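PDB 2YIH: CEL44C from Paenibacillus polymyxa, which hydrolyses the beta-1,4-glucan backbone of xyloglucan and cellulose-type substrates as an endo-acting glycoside hydrolase of family 44. Local coordinates for residues L407-N410 against S416-G419; G36-A41 against Y400-Y405. The protein carries 8 engineered substitutions. All coordinates share one frame; numbering follows the deposited sequence.

Interaction 1 (L407-N410 against S416-G419). With SO4 (sulfate ion), chain E.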
loop_
_atom_site.group_PDB
_atom_site.type_symbol
_atom_site.label_atom_id
_atom_site.label_comp_id
_atom_site.label_asym_id
_atom_site.label_seq_id
_atom_site.Cartn_x
_atom_site.Cartn_y
_atom_site.Cartn_z
ATOM N N LEU A 407 7.860 -5.462 14.419
ATOM C CA LEU A 407 8.340 -6.846 14.506
ATOM C C LEU A 407 9.199 -7.229 13.285
ATOM O O LEU A 407 10.206 -7.982 13.421
ATOM C CB LEU A 407 7.190 -7.842 14.741
ATOM C CG LEU A 407 7.651 -9.252 15.142
ATOM C CD1 LEU A 407 8.160 -9.251 16.566
ATOM C CD2 LEU A 407 6.465 -10.226 15.017
ATOM N N TYR A 408 8.833 -6.694 12.112
ATOM C CA TYR A 408 9.623 -6.904 10.887
ATOM C C TYR A 408 10.817 -5.957 10.732
ATOM O O TYR A 408 11.815 -6.330 10.090
ATOM C CB TYR A 408 8.722 -6.756 9.634
ATOM C CG TYR A 408 7.956 -8.022 9.309
ATOM C CD1 TYR A 408 6.814 -8.371 10.020
ATOM C CD2 TYR A 408 8.448 -8.930 8.374
ATOM C CE1 TYR A 408 6.140 -9.534 9.767
ATOM C CE2 TYR A 408 7.743 -10.115 8.080
ATOM C CZ TYR A 408 6.625 -10.425 8.802
ATOM O OH TYR A 408 5.900 -11.582 8.548
ATOM N N ARG A 409 10.699 -4.713 11.243
ATOM C CA ARG A 409 11.600 -3.657 10.796
ATOM C C ARG A 409 12.331 -2.923 11.915
ATOM O O ARG A 409 13.243 -2.157 11.652
ATOM C CB ARG A 409 10.863 -2.659 9.892
ATOM C CG ARG A 409 10.317 -3.290 8.620
ATOM C CD ARG A 409 11.413 -3.442 7.551
ATOM N NE ARG A 409 11.900 -2.121 7.148
ATOM C CZ ARG A 409 12.895 -1.911 6.295
ATOM N NH1 ARG A 409 13.493 -2.960 5.701
ATOM N NH2 ARG A 409 13.274 -0.653 6.016
ATOM N N ASN A 410 11.968 -3.194 13.175
ATOM C CA ASN A 410 12.683 -2.573 14.284
ATOM C C ASN A 410 12.409 -3.382 15.536
ATOM O O ASN A 410 11.769 -2.894 16.478
ATOM C CB ASN A 410 12.236 -1.109 14.495
ATOM C CG ASN A 410 12.942 -0.451 15.658
ATOM O OD1 ASN A 410 13.986 -0.929 16.131
ATOM N ND2 ASN A 410 12.344 0.639 16.167
ATOM N N SER A 416 16.934 -3.138 13.606
ATOM C CA SER A 416 17.199 -4.442 12.985
ATOM C C SER A 416 15.957 -4.967 12.277
ATOM O O SER A 416 14.824 -4.761 12.734
ATOM C CB SER A 416 17.731 -5.463 13.999
ATOM O OG SER A 416 18.948 -4.974 14.517
ATOM N N THR A 417 16.168 -5.682 11.171
ATOM C CA THR A 417 15.047 -6.048 10.309
ATOM C C THR A 417 15.051 -7.525 9.945
ATOM O O THR A 417 16.088 -8.209 10.007
ATOM C CB THR A 417 15.036 -5.228 8.982
ATOM O OG1 THR A 417 16.099 -5.677 8.104
ATOM C CG2 THR A 417 15.188 -3.727 9.233
ATOM N N PHE A 418 13.882 -7.999 9.517
ATOM C CA PHE A 418 13.741 -9.179 8.649
ATOM C C PHE A 418 14.709 -9.143 7.473
ATOM O O PHE A 418 15.123 -8.069 6.994
ATOM C CB PHE A 418 12.285 -9.205 8.118
ATOM C CG PHE A 418 11.759 -10.577 7.777
ATOM C CD1 PHE A 418 11.641 -11.565 8.754
ATOM C CD2 PHE A 418 11.190 -10.800 6.525
ATOM C CE1 PHE A 418 11.081 -12.817 8.432
ATOM C CE2 PHE A 418 10.637 -12.018 6.194
ATOM C CZ PHE A 418 10.534 -13.025 7.161
ATOM N N GLY A 419 15.041 -10.316 6.950
ATOM C CA GLY A 419 15.998 -10.358 5.843
ATOM C C GLY A 419 15.410 -9.865 4.537
ATOM O O GLY A 419 14.160 -9.820 4.386
HETATM S S SO4 E . 16.011 -1.380 3.534
HETATM O O1 SO4 E . 17.372 -1.278 4.059
HETATM O O2 SO4 E . 15.495 -2.698 3.878
HETATM O O3 SO4 E . 15.201 -0.293 4.100
HETATM O O4 SO4 E . 16.084 -1.188 2.084
HETATM O O HOH W 1 13.338 -5.879 5.993
#
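Tyr-408 and Phe-418 meet as a T-shaped pair: the CD2-CE2 edge of the tyrosine is directed at the face of the phenylalanine, with ring centroids 4.9 Å apart and planes inclined at 64°. CE2 of Tyr-408 stands over the centre of the Phe-418 ring, and the closest atoms are Tyr-408 CD2 and Phe-418 CG at 3.7 Å. A hydrogen bond from Phe-418 N to Tyr-408 O, 2.7 Å long and nearly straight at 164°, holds the backbones together; with CG of Phe-418 anti to its own backbone N (chi1 -153°), this brings the phenylalanine ring against the tyrosine edge. Tyr-408 OH is hydrogen-bonded to Thr-374 O. The C-terminal end of helix 399-409 thus meets the loop leading to strand 421-427, away from the glycan pocket and calcium site, and both rings also pack on His-436 of strand 433-439 and Val-450 of strand 446-453.

Arg-409 and Thr-417 also lie alongside each other. The methyl CG2 of Thr-417 covers one face of the guanidinium, offset toward its rim, and sits 3.5 Å from Arg-409 O. A water bridges Arg-409 NH1 to Phe-418 O. At the guanidinium edge NH1 donates to O2 and NH2 to O3 of a sulfate, probably from the crystallisation liquor, both at 2.7 Å; these two nearly straight bonds would probably offset the arginine's charge.

Interaction 2 (G36-A41 against Y400-Y405)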
loop_
_atom_site.group_PDB
_atom_site.type_symbol
_atom_site.label_atom_id
_atom_site.label_comp_id
_atom_site.label_asym_id
_atom_site.label_seq_id
_atom_site.Cartn_x
_atom_site.Cartn_y
_atom_site.Cartn_z
ATOM N N GLY A 36 6.509 6.376 14.253
ATOM C CA GLY A 36 7.751 6.981 13.786
ATOM C C GLY A 36 8.957 6.098 13.998
ATOM O O GLY A 36 10.061 6.437 13.562
ATOM N N ASP A 37 8.774 4.972 14.678
ATOM C CA ASP A 37 9.871 4.047 14.877
ATOM C C ASP A 37 9.621 2.702 14.195
ATOM O O ASP A 37 10.185 1.659 14.565
ATOM C CB ASP A 37 10.223 3.889 16.356
ATOM C CG ASP A 37 9.069 3.382 17.200
ATOM O OD1 ASP A 37 7.913 3.258 16.742
ATOM O OD2 ASP A 37 9.348 3.041 18.365
ATOM N N GLU A 38 8.819 2.731 13.131
ATOM C CA GLU A 38 8.522 1.490 12.419
ATOM C C GLU A 38 9.597 1.190 11.378
ATOM O O GLU A 38 9.551 0.132 10.755
ATOM C CB GLU A 38 7.169 1.629 11.700
ATOM C CG GLU A 38 5.903 1.653 12.614
ATOM C CD GLU A 38 5.618 3.005 13.200
ATOM O OE1 GLU A 38 6.193 4.024 12.742
ATOM O OE2 GLU A 38 4.836 3.042 14.146
ATOM N N ASN A 39 10.477 2.159 11.104
ATOM C CA ASN A 39 11.538 1.989 10.077
ATOM C C ASN A 39 10.954 1.582 8.707
ATOM O O ASN A 39 11.299 0.545 8.124
ATOM C CB ASN A 39 12.565 0.961 10.575
ATOM C CG ASN A 39 13.783 0.848 9.654
ATOM O OD1 ASN A 39 14.170 1.826 8.994
ATOM N ND2 ASN A 39 14.367 -0.350 9.584
ATOM N N MET A 40 9.948 2.344 8.283
ATOM C CA MET A 40 9.322 2.182 6.973
ATOM C C MET A 40 10.365 2.394 5.870
ATOM O O MET A 40 11.313 3.138 6.063
ATOM C CB MET A 40 8.215 3.247 6.808
ATOM C CG MET A 40 7.049 3.033 7.781
ATOM S SD MET A 40 6.017 1.616 7.316
ATOM C CE MET A 40 4.862 1.676 8.696
ATOM N N ALA A 41 10.122 1.802 4.702
ATOM C CA ALA A 41 10.944 2.032 3.504
ATOM C C ALA A 41 10.207 2.803 2.413
ATOM O O ALA A 41 10.806 3.209 1.407
ATOM C CB ALA A 41 11.518 0.637 2.927
ATOM N N TYR A 400 -1.308 -1.894 17.526
ATOM C CA TYR A 400 -0.981 -3.262 17.082
ATOM C C TYR A 400 -0.571 -3.330 15.611
ATOM O O TYR A 400 0.197 -4.230 15.209
ATOM C CB TYR A 400 -2.089 -4.248 17.455
ATOM C CG TYR A 400 -1.951 -4.796 18.870
ATOM C CD1 TYR A 400 -0.949 -5.708 19.187
ATOM C CD2 TYR A 400 -2.782 -4.322 19.904
ATOM C CE1 TYR A 400 -0.817 -6.230 20.474
ATOM C CE2 TYR A 400 -2.668 -4.836 21.195
ATOM C CZ TYR A 400 -1.659 -5.735 21.484
ATOM O OH TYR A 400 -1.533 -6.242 22.766
ATOM N N VAL A 401 -0.991 -2.342 14.805
ATOM C CA VAL A 401 -0.422 -2.233 13.447
ATOM C C VAL A 401 1.042 -1.827 13.529
ATOM O O VAL A 401 1.901 -2.408 12.861
ATOM C CB VAL A 401 -1.248 -1.258 12.567
ATOM C CG1 VAL A 401 -0.546 -1.062 11.185
ATOM C CG2 VAL A 401 -2.639 -1.844 12.368
ATOM N N SER A 402 1.340 -0.830 14.355
ATOM C CA SER A 402 2.717 -0.398 14.521
ATOM C C SER A 402 3.549 -1.561 15.049
ATOM O O SER A 402 4.685 -1.729 14.630
ATOM C CB SER A 402 2.806 0.816 15.451
ATOM O OG SER A 402 2.195 1.965 14.861
ATOM N N ALA A 403 2.987 -2.356 15.960
ATOM C CA ALA A 403 3.714 -3.544 16.470
ATOM C C ALA A 403 4.132 -4.509 15.357
ATOM O O ALA A 403 5.270 -4.942 15.305
ATOM C CB ALA A 403 2.866 -4.327 17.527
ATOM N N ALA A 404 3.224 -4.755 14.425
ATOM C CA ALA A 404 3.509 -5.668 13.299
ATOM C C ALA A 404 4.662 -5.132 12.464
ATOM O O ALA A 404 5.582 -5.898 12.121
ATOM C CB ALA A 404 2.252 -5.884 12.431
ATOM N N TYR A 405 4.630 -3.837 12.124
ATOM C CA TYR A 405 5.762 -3.273 11.367
ATOM C C TYR A 405 7.061 -3.389 12.155
ATOM O O TYR A 405 8.093 -3.728 11.591
ATOM C CB TYR A 405 5.543 -1.801 10.943
ATOM C CG TYR A 405 4.589 -1.683 9.770
ATOM C CD1 TYR A 405 5.035 -1.890 8.449
ATOM C CD2 TYR A 405 3.243 -1.397 9.989
ATOM C CE1 TYR A 405 4.135 -1.827 7.364
ATOM C CE2 TYR A 405 2.344 -1.306 8.917
ATOM C CZ TYR A 405 2.804 -1.534 7.608
ATOM O OH TYR A 405 1.931 -1.533 6.548
#
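The loop between barrel strands 29-30 and 42-45 packs here on helix 399-409, which follows the last barrel strand, 387-390, of the TIM-barrel domain. Met-40 supplies the apolar half, a Met-aromatic contact. Its methyl CE lies over the centre of the Tyr-405 ring, 3.5 Å from the centroid and only 10° off the ring normal, which defines a CH-pi contact. Its SD is also above this face, 4.2 Å from the same centroid but farther off the normal. A bend at chi2 turns the thioether so that the methionine crosses the tyrosine at about a right angle.

Glu-38 forms the polar half. Its CG packs against Tyr-405 CB at 3.9 Å, and the carboxylate plane stands 88° from the tyrosine ring. In one of the two modelled conformers of Ser-402, its OG donates to Glu-38 OE2 at 2.9 Å, meeting that oxygen on its anti side and 28° out of the carboxylate plane. The other oxygen, OE1, takes Gly-36 N at 2.8 Å on the syn side, and OE2 also accepts from Ala-35 N. With both oxygens engaged by backbone amides, rotation of the carboxylate is restricted, and its buried charge is probably offset in part by these donors. An alanine here would remove the carboxylate and is likely to leave the amides of Ala-35 and Gly-36 without their acceptor and a gap beside Tyr-405 CB.

Around this contact, Tyr-405 also touches Met-373 of helix 367-382 and Tyr-390 of strand 387-390, while Leu-34 packs on Ser-402. The loop segment is therefore set against a helix that itself rests on the final barrel strand and on helix 367-382.

In the fold
Interactions 1 and 2 share helix 399-409: residues 400-405 serve interaction 2 and 407-410 serve interaction 1, with contact centres about 9 Å apart. In sequence, the pairing of 36-41 with 400-405 spans 358 residues and is complete before the short turn-back of 407-419 begins. They also touch directly, Arg-409 NE lying 2.9 Å from Asn-39 O and Asn-410 ND2 2.9 Å from Asp-37 O, both probable hydrogen bonds. Interaction 2 joins the helix to the early barrel loop, whereas interaction 1 folds the chain back toward strand 421-427 of the nine-stranded sheet. Both lie at the junction between the barrel and the beta-sheet domain, away from the glycan pocket and calcium site.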